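Local coordinates for sister chromatid cohesion protein (Chaetomium thermophilum, PDB 5T8V) that probably serves as a cohesin loader on chromatin, like its SCC2/Nipped-B relatives, this chain being its C-terminal HEAT-repeat part, at residues 843-847 with 882-887; 910-914 with 925-929; 469-474 with 591-595; 364-368 with 569-574; 1294-1298 with 1384-1388. One frame throughout, in Å; residues are numbered along the deposited sequence.

Contact 1: residues 843-847 with 882-887; sequences LQVLM and RAVVVI
Met847 reaches across to Arg882, laying its terminal methyl, CE, over one face of the guanidinium near the rim. The thioether gets there because CG stands opposite the backbone N (chi1 -177°) and the chain runs straight on to CE. The same methyl lies 3.9 Å from Val886 CG2, so an unbranched, flexible side chain can serve a charged and an apolar neighbour together. Behind it Ala883 is small enough to let the backbones close in: its CB is 3.9 Å from Leu843 CB, and the CA atoms of Met847 and Ala883 are only 5.6 Å apart. Ile887 points CD1 at Leu846 CB, 4.1 Å away, and its CG1 rests against Met847 CA. These side chains fill the seam between helices 839-852 and 878-891, whose short segments run nearly alike, at 27°. Further out, Leu846 packs on Val819, Met822 and Phe823 of helix 808-824, while NH2 of Arg882 makes a salt bridge with Asp924 of helix 919-935. The contact is therefore held by dispersion and shape, with the arginine offering a flat surface to the methionine while its charge is met by Asp924.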
# COMPACT_ATOMS: atom_id res chain seq x y z
N LEU A 843 27.90 6.30 33.18
CA LEU A 843 27.75 5.42 34.33
C LEU A 843 26.38 4.76 34.37
O LEU A 843 26.24 3.69 34.97
CB LEU A 843 28.01 6.19 35.62
CG LEU A 843 29.45 6.71 35.73
CD1 LEU A 843 29.55 7.72 36.85
CD2 LEU A 843 30.43 5.57 35.96
N GLN A 844 25.37 5.37 33.75
CA GLN A 844 24.06 4.71 33.70
C GLN A 844 24.11 3.43 32.88
O GLN A 844 23.38 2.47 33.20
CB GLN A 844 23.01 5.67 33.14
CG GLN A 844 22.52 6.70 34.14
CD GLN A 844 21.98 6.07 35.41
OE1 GLN A 844 22.58 6.18 36.48
NE2 GLN A 844 20.85 5.39 35.30
N VAL A 845 24.94 3.37 31.84
CA VAL A 845 25.07 2.16 31.04
C VAL A 845 26.10 1.21 31.65
O VAL A 845 25.91 -0.01 31.65
CB VAL A 845 25.41 2.50 29.58
CG1 VAL A 845 26.62 3.41 29.48
CG2 VAL A 845 25.64 1.23 28.76
N LEU A 846 27.20 1.75 32.19
CA LEU A 846 28.13 0.90 32.92
C LEU A 846 27.44 0.17 34.07
O LEU A 846 27.78 -0.98 34.38
CB LEU A 846 29.30 1.73 33.46
CG LEU A 846 30.42 2.05 32.47
CD1 LEU A 846 31.39 3.05 33.07
CD2 LEU A 846 31.15 0.78 32.06
N MET A 847 26.45 0.82 34.69
CA MET A 847 25.69 0.21 35.77
C MET A 847 25.03 -1.09 35.31
O MET A 847 25.24 -2.16 35.88
CB MET A 847 24.65 1.21 36.26
CG MET A 847 23.81 0.78 37.44
SD MET A 847 22.62 2.08 37.82
CE MET A 847 21.82 1.43 39.28
N ARG A 882 24.58 6.34 43.18
CA ARG A 882 23.96 5.03 43.10
C ARG A 882 24.64 4.17 42.03
O ARG A 882 24.85 2.97 42.23
CB ARG A 882 22.46 5.16 42.80
CG ARG A 882 21.66 3.92 43.17
CD ARG A 882 20.16 4.14 43.02
NE ARG A 882 19.65 3.63 41.75
CZ ARG A 882 19.16 2.40 41.56
NH1 ARG A 882 18.72 2.04 40.37
NH2 ARG A 882 19.11 1.54 42.57
N ALA A 883 25.01 4.79 40.91
CA ALA A 883 25.70 4.05 39.85
C ALA A 883 26.98 3.42 40.38
O ALA A 883 27.20 2.21 40.24
CB ALA A 883 25.99 4.98 38.67
N VAL A 884 27.85 4.23 41.00
CA VAL A 884 29.16 3.71 41.41
C VAL A 884 29.00 2.68 42.53
O VAL A 884 29.67 1.65 42.53
CB VAL A 884 30.10 4.85 41.81
CG1 VAL A 884 30.31 5.81 40.64
CG2 VAL A 884 29.59 5.61 43.03
N VAL A 885 28.11 2.94 43.49
CA VAL A 885 27.96 1.98 44.58
C VAL A 885 27.39 0.67 44.06
O VAL A 885 27.71 -0.41 44.58
CB VAL A 885 27.09 2.55 45.72
CG1 VAL A 885 27.71 3.82 46.28
CG2 VAL A 885 25.68 2.81 45.24
N VAL A 886 26.54 0.72 43.03
CA VAL A 886 26.02 -0.51 42.44
C VAL A 886 27.11 -1.22 41.66
O VAL A 886 27.18 -2.46 41.64
CB VAL A 886 24.79 -0.21 41.57
CG1 VAL A 886 24.43 -1.41 40.69
CG2 VAL A 886 23.61 0.16 42.45
N ILE A 887 27.98 -0.47 40.99
CA ILE A 887 29.07 -1.09 40.24
C ILE A 887 30.04 -1.79 41.19
O ILE A 887 30.54 -2.87 40.89
CB ILE A 887 29.78 -0.04 39.37
CG1 ILE A 887 28.83 0.44 38.26
CG2 ILE A 887 31.05 -0.63 38.74
CD1 ILE A 887 29.32 1.67 37.51

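Contact 2: residues 910-914 with 925-929; sequences LLPVV and VMACL
Leu910 and Val925 form the centre of a wholly apolar contact. Their side chains slide past each other in opposite directions, and CG2 of Val925 lies against the branch point of the leucine, CG, with both leucine methyls close by. The leucine is carried toward the helix by a CG turned opposite its backbone N (chi1 -165°), and its fork spreads over more than one partner: CD2 is also 4.1 Å from Leu929 CD2. Four residues on, Val914 places CG2 3.8 Å from Leu929 CD1, the two side chains meeting at a slant, so Leu929 uses one methyl for each of them. Val913 adds its CG2 beside Val925 CG2, at 4.2 Å. An alanine at Leu910 would keep none of the fork, and Val925 and Leu929 would probably lose their shared partner, leaving a gap beside helix 919-935.

The sulfur-containing side chains take a smaller part: Cys928 SG sits 4.0 Å from Leu910 CD2, and Met926, although its CB leads away, curls back and brings its methyl, CE, to 4.4 Å from Val914 CG1.

Hydrogen bonding here is a matter of backbone within each segment. The bond from Val914 N to Leu911 O (2.9 Å) belongs to a short 3-10 turn that brings both Val913 and Val914 to the helix, and Val914 O is taken up by Arg975 of helix 969-986. A connection after helix 900-910 thus folds back on the very helix it leads into, in keeping with the tightly linked successive helices of a HEAT-repeat solenoid.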
# COMPACT_ATOMS: atom_id res chain seq x y z
N LEU A 910 32.72 5.04 53.29
CA LEU A 910 31.36 4.77 52.84
C LEU A 910 30.37 4.59 53.98
O LEU A 910 29.16 4.56 53.73
CB LEU A 910 31.35 3.51 51.96
CG LEU A 910 30.12 3.24 51.11
CD1 LEU A 910 29.97 4.32 50.04
CD2 LEU A 910 30.21 1.86 50.48
N LEU A 911 30.84 4.45 55.22
CA LEU A 911 29.95 4.27 56.35
C LEU A 911 29.32 5.58 56.80
O LEU A 911 28.10 5.65 56.97
CB LEU A 911 30.69 3.61 57.51
CG LEU A 911 29.78 3.16 58.65
CD1 LEU A 911 30.22 1.79 59.17
CD2 LEU A 911 29.76 4.18 59.78
N PRO A 912 30.10 6.65 57.02
CA PRO A 912 29.50 7.88 57.57
C PRO A 912 28.37 8.44 56.72
O PRO A 912 27.47 9.09 57.26
CB PRO A 912 30.68 8.85 57.66
CG PRO A 912 31.73 8.28 56.78
CD PRO A 912 31.56 6.81 56.83
N VAL A 913 28.38 8.21 55.40
CA VAL A 913 27.31 8.72 54.55
C VAL A 913 25.97 8.07 54.84
O VAL A 913 24.94 8.57 54.38
CB VAL A 913 27.64 8.53 53.05
CG1 VAL A 913 29.06 9.03 52.74
CG2 VAL A 913 27.49 7.07 52.63
N VAL A 914 25.96 6.97 55.59
CA VAL A 914 24.72 6.31 55.97
C VAL A 914 23.78 7.26 56.70
O VAL A 914 22.56 7.05 56.69
CB VAL A 914 25.03 5.07 56.83
CG1 VAL A 914 23.78 4.55 57.53
CG2 VAL A 914 25.64 3.98 55.96
N VAL A 925 24.09 1.40 48.95
CA VAL A 925 25.32 1.60 49.72
C VAL A 925 25.37 0.64 50.90
O VAL A 925 26.45 0.16 51.28
CB VAL A 925 25.45 3.06 50.19
CG1 VAL A 925 24.36 3.41 51.15
CG2 VAL A 925 26.80 3.28 50.84
N MET A 926 24.22 0.35 51.52
CA MET A 926 24.20 -0.63 52.60
C MET A 926 24.56 -2.02 52.07
O MET A 926 25.36 -2.74 52.68
CB MET A 926 22.83 -0.65 53.27
CG MET A 926 22.74 -1.58 54.48
SD MET A 926 23.82 -1.10 55.85
CE MET A 926 22.97 0.35 56.47
N ALA A 927 23.97 -2.40 50.94
CA ALA A 927 24.37 -3.65 50.29
C ALA A 927 25.87 -3.68 50.06
O ALA A 927 26.54 -4.68 50.38
CB ALA A 927 23.62 -3.81 48.96
N CYS A 928 26.42 -2.60 49.52
CA CYS A 928 27.86 -2.54 49.28
C CYS A 928 28.64 -2.72 50.57
O CYS A 928 29.66 -3.42 50.60
CB CYS A 928 28.22 -1.21 48.61
SG CYS A 928 29.88 -1.15 47.92
N LEU A 929 28.19 -2.10 51.66
CA LEU A 929 28.84 -2.28 52.95
C LEU A 929 28.87 -3.75 53.35
O LEU A 929 29.92 -4.29 53.71
CB LEU A 929 28.13 -1.45 54.03
CG LEU A 929 28.33 0.07 54.01
CD1 LEU A 929 27.42 0.73 55.03
CD2 LEU A 929 29.79 0.43 54.29

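Contact 3: residues 469-474 with 591-595; sequences HVRKMA and LQAKL
Met473 is steered onto Leu591, Lys594 and Leu595 by two turns of its chain: CG stands opposite the carbonyl carbon (chi1 -61°), and a bend at the last torsion (chi3 74°) swings CE into the groove beside one turn of helix 590-602. There the methyl lies 3.6 Å from Leu595 CB, 3.7 Å from Leu591 CD1 and 3.6 Å from Lys594 CG, close to the backbone between Leu591 and Leu595. Lys594 has its own bends in mid-chain, which keep the aliphatic part beside the methionine; a lysine suits this border because its methylenes pack while its end leaves.

His469 completes the arrangement. Its CG is opposite the backbone N, and the ring presents an edge to the lysine, with Lys594 CD near the ring plane and 3.9 Å from His469 NE2. One face of the same ring carries the sulfur of Met473, one turn along its own helix. Lys594 NZ and His469 NE2 remain 5.4 Å apart, and the ammonium is instead paired with Asp417 in a salt bridge, which is likely to favour the lysine pointing that way. On the deeper side, Leu595 CD1 meets Val470 CG1 at 4.1 Å, the two side chains crossing at about a right angle. Leu595 also touches Leu486 of helix 481-494, which Ala474 touches as well, through Ala490.

The short segments run in largely opposed directions, at 140°, with axes 10.5 Å apart. Helices 446-474 and 590-602 pack here although more than a hundred residues apart, a long-range helix-helix seam in a protein of HEAT repeats, with helix 481-494 beside both.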
# COMPACT_ATOMS: atom_id res chain seq x y z
N HIS A 469 10.83 11.80 -18.92
CA HIS A 469 11.55 11.89 -20.18
C HIS A 469 11.62 13.34 -20.66
O HIS A 469 12.64 13.77 -21.22
CB HIS A 469 10.89 11.00 -21.24
CG HIS A 469 11.68 10.87 -22.50
ND1 HIS A 469 13.05 10.80 -22.52
CD2 HIS A 469 11.28 10.78 -23.79
CE1 HIS A 469 13.47 10.68 -23.76
NE2 HIS A 469 12.42 10.67 -24.56
N VAL A 470 10.56 14.11 -20.45
CA VAL A 470 10.58 15.52 -20.85
C VAL A 470 11.62 16.28 -20.04
O VAL A 470 12.39 17.08 -20.58
CB VAL A 470 9.18 16.14 -20.70
CG1 VAL A 470 9.25 17.67 -20.81
CG2 VAL A 470 8.24 15.59 -21.76
N ARG A 471 11.65 16.05 -18.72
CA ARG A 471 12.66 16.72 -17.90
C ARG A 471 14.06 16.37 -18.37
O ARG A 471 14.93 17.24 -18.49
CB ARG A 471 12.47 16.37 -16.43
CG ARG A 471 12.84 17.50 -15.47
CD ARG A 471 12.67 17.09 -14.01
NE ARG A 471 11.39 16.44 -13.78
CZ ARG A 471 10.25 17.07 -13.49
NH1 ARG A 471 10.22 18.39 -13.40
NH2 ARG A 471 9.14 16.37 -13.30
N LYS A 472 14.30 15.08 -18.65
CA LYS A 472 15.62 14.66 -19.13
C LYS A 472 15.98 15.37 -20.43
O LYS A 472 17.04 16.00 -20.53
CB LYS A 472 15.64 13.15 -19.32
CG LYS A 472 17.03 12.59 -19.59
CD LYS A 472 16.97 11.28 -20.34
CE LYS A 472 18.36 10.75 -20.64
NZ LYS A 472 18.31 9.55 -21.51
N MET A 473 15.11 15.28 -21.44
CA MET A 473 15.41 15.89 -22.73
C MET A 473 15.64 17.39 -22.59
O MET A 473 16.54 17.95 -23.24
CB MET A 473 14.27 15.62 -23.71
CG MET A 473 14.02 14.15 -24.00
SD MET A 473 12.60 13.91 -25.10
CE MET A 473 13.33 14.44 -26.64
N ALA A 474 14.86 18.06 -21.75
CA ALA A 474 14.96 19.50 -21.60
C ALA A 474 16.16 19.92 -20.77
O ALA A 474 16.54 21.10 -20.80
CB ALA A 474 13.69 20.06 -20.97
N LEU A 591 15.16 14.36 -31.87
CA LEU A 591 15.12 14.73 -30.46
C LEU A 591 14.27 15.98 -30.26
O LEU A 591 13.41 16.03 -29.37
CB LEU A 591 16.54 14.95 -29.94
CG LEU A 591 16.76 14.78 -28.44
CD1 LEU A 591 16.62 13.32 -28.04
CD2 LEU A 591 18.13 15.32 -28.05
N GLN A 592 14.49 17.01 -31.08
CA GLN A 592 13.68 18.22 -30.99
C GLN A 592 12.22 17.91 -31.27
O GLN A 592 11.33 18.49 -30.63
CB GLN A 592 14.20 19.27 -31.97
CG GLN A 592 15.53 19.88 -31.58
CD GLN A 592 16.07 20.80 -32.65
OE1 GLN A 592 15.80 20.63 -33.84
NE2 GLN A 592 16.86 21.79 -32.23
N ALA A 593 11.94 17.02 -32.22
CA ALA A 593 10.56 16.67 -32.53
C ALA A 593 9.92 15.92 -31.37
O ALA A 593 8.79 16.23 -30.97
CB ALA A 593 10.51 15.83 -33.81
N LYS A 594 10.62 14.92 -30.83
CA LYS A 594 10.08 14.17 -29.70
C LYS A 594 9.81 15.09 -28.51
O LYS A 594 8.75 15.00 -27.87
CB LYS A 594 11.03 13.04 -29.31
CG LYS A 594 10.68 12.35 -28.01
CD LYS A 594 10.76 10.84 -28.13
CE LYS A 594 9.57 10.29 -28.89
NZ LYS A 594 9.37 8.83 -28.64
N LEU A 595 10.75 15.98 -28.20
CA LEU A 595 10.53 16.91 -27.09
C LEU A 595 9.35 17.83 -27.38
O LEU A 595 8.53 18.10 -26.49
CB LEU A 595 11.79 17.73 -26.82
CG LEU A 595 11.68 18.81 -25.73
CD1 LEU A 595 11.15 18.23 -24.43
CD2 LEU A 595 13.03 19.46 -25.50

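Contact 4: residues 364-368 with 569-574; sequences LDTIS and LREMIL
Ile367 meets Ile573 and Leu574 in a helix-helix seam of the HEAT-repeat protein, where helix 357-391 lies along helix 556-574, although about 200 residues separate the two segments in the chain. The two short segments run nearly parallel, at 24°, with axes 10.0 Å apart. Ile367 sends CD1 across to the other helix because CG1 lies opposite the backbone N (chi1 -170°) and the chain continues straight; that methyl comes 3.9 Å from Ile573 CG2 and lies beside Leu574 CD2. Its other branch, CG2, touches the aliphatic Arg570 CG at 4.1 Å, the two side chains crossing at about a right angle. Arg570 thus lends methylenes to the seam while its NH2 is bonded to the backbone O of Ile347. Ile573 uses both branches: CG2 meets Ile367, while CD1 lies 4.0 Å from Leu364 CD1 and equally near Ser368 CB, one turn apart. Leu364 extends the apolar strip to Leu569 CB and to Cys545 of helix 527-550. A serine fits beside this strip because its hydroxyl is bonded to its own helix: Ser368 OG donates to Leu364 O at 2.8 Å from well above the carbonyl plane, and Ser368 N reaches that same oxygen from the opposite face.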
# COMPACT_ATOMS: atom_id res chain seq x y z
N LEU A 364 -11.79 29.63 -38.35
CA LEU A 364 -10.99 28.46 -38.01
C LEU A 364 -11.79 27.50 -37.14
O LEU A 364 -11.70 26.28 -37.30
CB LEU A 364 -9.70 28.87 -37.31
CG LEU A 364 -8.85 27.69 -36.81
CD1 LEU A 364 -8.52 26.73 -37.94
CD2 LEU A 364 -7.59 28.20 -36.16
N ASP A 365 -12.59 28.03 -36.21
CA ASP A 365 -13.39 27.17 -35.36
C ASP A 365 -14.38 26.35 -36.18
O ASP A 365 -14.49 25.13 -36.01
CB ASP A 365 -14.13 28.01 -34.31
CG ASP A 365 -14.96 27.18 -33.37
OD1 ASP A 365 -14.38 26.45 -32.54
OD2 ASP A 365 -16.21 27.26 -33.45
N THR A 366 -15.08 27.01 -37.11
CA THR A 366 -16.07 26.30 -37.91
C THR A 366 -15.43 25.23 -38.78
O THR A 366 -16.01 24.16 -39.00
CB THR A 366 -16.87 27.27 -38.78
OG1 THR A 366 -15.98 27.94 -39.69
CG2 THR A 366 -17.59 28.30 -37.93
N ILE A 367 -14.22 25.48 -39.30
CA ILE A 367 -13.61 24.48 -40.18
C ILE A 367 -12.98 23.35 -39.37
O ILE A 367 -12.99 22.19 -39.82
CB ILE A 367 -12.58 25.12 -41.12
CG1 ILE A 367 -12.14 24.10 -42.17
CG2 ILE A 367 -11.38 25.63 -40.34
CD1 ILE A 367 -11.21 24.66 -43.23
N SER A 368 -12.43 23.64 -38.19
CA SER A 368 -11.62 22.66 -37.48
C SER A 368 -12.42 21.81 -36.50
O SER A 368 -12.10 20.63 -36.33
CB SER A 368 -10.48 23.37 -36.73
OG SER A 368 -10.96 24.13 -35.65
N LEU A 569 -3.58 28.53 -40.31
CA LEU A 569 -4.04 27.17 -40.05
C LEU A 569 -5.28 26.82 -40.86
O LEU A 569 -5.46 25.66 -41.25
CB LEU A 569 -4.32 26.98 -38.56
CG LEU A 569 -3.15 26.42 -37.75
CD1 LEU A 569 -2.85 24.98 -38.14
CD2 LEU A 569 -1.90 27.29 -37.90
N ARG A 570 -6.15 27.80 -41.14
CA ARG A 570 -7.28 27.54 -42.01
C ARG A 570 -6.81 27.14 -43.40
O ARG A 570 -7.22 26.10 -43.94
CB ARG A 570 -8.18 28.78 -42.07
CG ARG A 570 -9.57 28.52 -42.64
CD ARG A 570 -9.78 29.27 -43.94
NE ARG A 570 -9.66 30.71 -43.78
CZ ARG A 570 -9.62 31.58 -44.79
NH1 ARG A 570 -9.69 31.16 -46.04
NH2 ARG A 570 -9.50 32.88 -44.54
N GLU A 571 -5.91 27.93 -43.99
CA GLU A 571 -5.35 27.58 -45.29
C GLU A 571 -4.66 26.22 -45.25
O GLU A 571 -4.69 25.48 -46.24
CB GLU A 571 -4.35 28.66 -45.74
CG GLU A 571 -4.96 30.04 -45.94
CD GLU A 571 -5.80 30.15 -47.19
OE1 GLU A 571 -6.39 29.13 -47.61
OE2 GLU A 571 -5.88 31.25 -47.77
N MET A 572 -4.04 25.88 -44.12
CA MET A 572 -3.35 24.60 -44.01
C MET A 572 -4.33 23.44 -43.99
O MET A 572 -4.10 22.40 -44.62
CB MET A 572 -2.48 24.59 -42.75
CG MET A 572 -1.00 24.71 -43.02
SD MET A 572 -0.08 25.07 -41.51
CE MET A 572 -0.45 26.80 -41.33
N ILE A 573 -5.44 23.59 -43.26
CA ILE A 573 -6.44 22.53 -43.21
C ILE A 573 -7.08 22.35 -44.58
O ILE A 573 -7.35 21.22 -45.01
CB ILE A 573 -7.48 22.83 -42.12
CG1 ILE A 573 -6.83 22.75 -40.74
CG2 ILE A 573 -8.66 21.86 -42.21
CD1 ILE A 573 -7.72 23.20 -39.60
N LEU A 574 -7.33 23.45 -45.29
CA LEU A 574 -7.95 23.33 -46.61
C LEU A 574 -6.99 22.72 -47.62
O LEU A 574 -7.43 22.08 -48.58
CB LEU A 574 -8.44 24.70 -47.08
CG LEU A 574 -9.62 25.29 -46.30
CD1 LEU A 574 -9.88 26.71 -46.75
CD2 LEU A 574 -10.87 24.44 -46.48

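Contact 5: residues 1294-1298 with 1384-1388; sequences IHSLV and LRRLY
Where Ile1294 meets Tyr1388, a continuous helix faces the end of another. Residues 1294-1298 are helical throughout, whereas Tyr1388 is the first residue after helix 1364-1387 to leave helical backbone angles, and its N gives only a weak bond to Leu1384 O. The backbones keep some distance, the nearest CA atoms being those of Val1298 and Leu1384 at 7.8 Å, so side chains bridge the space.

Ile1294 does so with an extended arm: CG1 is opposite the backbone N (chi1 177°), and CD1 lies over one face of the tyrosine ring, off-centre toward its CD1 and CE1 atoms. The same methyl is 4.1 Å from Leu1384 CB. With an alanine in place of Tyr1388, the methyl of Ile1294 would probably lose the flat surface beneath it, and a gap would open at this helix end. Leu1384 lodges its CD1 between Val1298 CG1, at 3.9 Å, and Leu1297 CD2, at 4.2 Å. On the more exposed side, Arg1385 folds back through two bends until NH2 is 3.9 Å from Val1298 CG2; the edge of its guanidinium faces the edge of the His1295 ring without bonding to it.

Around this pair, Tyr1288 in a loop touches both Tyr1388 and Leu1297, Leu1297 also packs on Leu1249 and Val1253 of helix 1243-1254, and further along helix 1291-1319 Met1301 meets Leu1384 and Glu1302 meets Arg1385.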
# COMPACT_ATOMS: atom_id res chain seq x y z
N ILE A 1294 -25.25 -17.90 19.79
CA ILE A 1294 -26.18 -16.79 19.71
C ILE A 1294 -27.60 -17.28 19.48
O ILE A 1294 -28.56 -16.66 19.95
CB ILE A 1294 -25.75 -15.80 18.61
CG1 ILE A 1294 -26.76 -14.66 18.48
CG2 ILE A 1294 -25.58 -16.51 17.28
CD1 ILE A 1294 -26.31 -13.53 17.58
N HIS A 1295 -27.77 -18.39 18.76
CA HIS A 1295 -29.11 -18.93 18.54
C HIS A 1295 -29.72 -19.42 19.85
O HIS A 1295 -30.88 -19.14 20.15
CB HIS A 1295 -29.07 -20.05 17.51
CG HIS A 1295 -30.41 -20.65 17.21
ND1 HIS A 1295 -31.45 -19.91 16.68
CD2 HIS A 1295 -30.88 -21.91 17.37
CE1 HIS A 1295 -32.51 -20.69 16.52
NE2 HIS A 1295 -32.19 -21.91 16.93
N SER A 1296 -28.94 -20.16 20.64
CA SER A 1296 -29.42 -20.58 21.95
C SER A 1296 -29.61 -19.39 22.88
O SER A 1296 -30.48 -19.42 23.75
CB SER A 1296 -28.44 -21.58 22.57
OG SER A 1296 -28.28 -22.71 21.74
N LEU A 1297 -28.82 -18.33 22.69
CA LEU A 1297 -28.97 -17.13 23.50
C LEU A 1297 -30.31 -16.45 23.22
O LEU A 1297 -31.10 -16.21 24.14
CB LEU A 1297 -27.81 -16.17 23.23
CG LEU A 1297 -27.91 -14.77 23.86
CD1 LEU A 1297 -28.07 -14.86 25.37
CD2 LEU A 1297 -26.69 -13.94 23.49
N VAL A 1298 -30.58 -16.12 21.95
CA VAL A 1298 -31.85 -15.50 21.61
C VAL A 1298 -33.00 -16.44 21.90
O VAL A 1298 -34.13 -15.99 22.16
CB VAL A 1298 -31.85 -15.05 20.13
CG1 VAL A 1298 -30.69 -14.09 19.86
CG2 VAL A 1298 -31.78 -16.25 19.19
N LEU A 1384 -29.94 -8.50 17.50
CA LEU A 1384 -29.11 -9.65 17.17
C LEU A 1384 -29.66 -10.40 15.97
O LEU A 1384 -28.90 -10.81 15.08
CB LEU A 1384 -29.00 -10.59 18.37
CG LEU A 1384 -28.31 -10.07 19.64
CD1 LEU A 1384 -28.19 -11.19 20.66
CD2 LEU A 1384 -26.94 -9.49 19.33
N ARG A 1385 -30.98 -10.59 15.91
CA ARG A 1385 -31.59 -11.30 14.79
C ARG A 1385 -31.26 -10.61 13.47
O ARG A 1385 -31.01 -11.29 12.46
CB ARG A 1385 -33.10 -11.39 14.99
CG ARG A 1385 -33.52 -12.11 16.27
CD ARG A 1385 -33.38 -13.61 16.16
NE ARG A 1385 -34.50 -14.21 15.43
CZ ARG A 1385 -34.68 -15.52 15.28
NH1 ARG A 1385 -35.73 -15.97 14.61
NH2 ARG A 1385 -33.82 -16.38 15.82
N ARG A 1386 -31.26 -9.28 13.45
CA ARG A 1386 -30.92 -8.56 12.23
C ARG A 1386 -29.41 -8.41 12.06
O ARG A 1386 -28.93 -8.30 10.93
CB ARG A 1386 -31.59 -7.19 12.22
CG ARG A 1386 -31.30 -6.38 10.96
CD ARG A 1386 -32.57 -5.82 10.33
NE ARG A 1386 -32.33 -5.28 9.00
CZ ARG A 1386 -33.27 -4.79 8.19
NH1 ARG A 1386 -34.54 -4.78 8.58
NH2 ARG A 1386 -32.94 -4.32 7.00
N LEU A 1387 -28.66 -8.40 13.17
CA LEU A 1387 -27.21 -8.23 13.09
C LEU A 1387 -26.51 -9.45 12.52
O LEU A 1387 -25.35 -9.34 12.11
CB LEU A 1387 -26.65 -7.89 14.47
CG LEU A 1387 -25.13 -7.80 14.59
CD1 LEU A 1387 -24.58 -6.72 13.68
CD2 LEU A 1387 -24.72 -7.53 16.03
N TYR A 1388 -27.17 -10.60 12.49
CA TYR A 1388 -26.56 -11.82 11.98
C TYR A 1388 -27.43 -12.43 10.88
O TYR A 1388 -27.17 -12.21 9.69
CB TYR A 1388 -26.34 -12.83 13.11
CG TYR A 1388 -25.24 -12.43 14.07
CD1 TYR A 1388 -25.49 -11.56 15.13
CD2 TYR A 1388 -23.95 -12.91 13.91
CE1 TYR A 1388 -24.49 -11.19 16.00
CE2 TYR A 1388 -22.94 -12.55 14.78
CZ TYR A 1388 -23.21 -11.69 15.83
OH TYR A 1388 -22.21 -11.32 16.70

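Contacts 1 and 2 are neighbours, their centres 15 Å apart, and they touch: Val885 O lies 4.1 Å from Cys928 SG, so helix 919-935 carries packing on from one to the other. Contacts 3 and 4 form a second region. Their segments alternate along the chain and their centres are 29 Å apart, but their nearest atoms stay about 16 Å apart and do not touch. The elongated shape shows in the larger spans: about 104 Å separates the centres of contacts 2 and 4, on opposite sides of the chain's centre. Contact 5, nearer the C-terminus, stands apart, with centres 62 Å from contact 1 and 73 Å from contact 4. All five are packing joints of the helical solenoid.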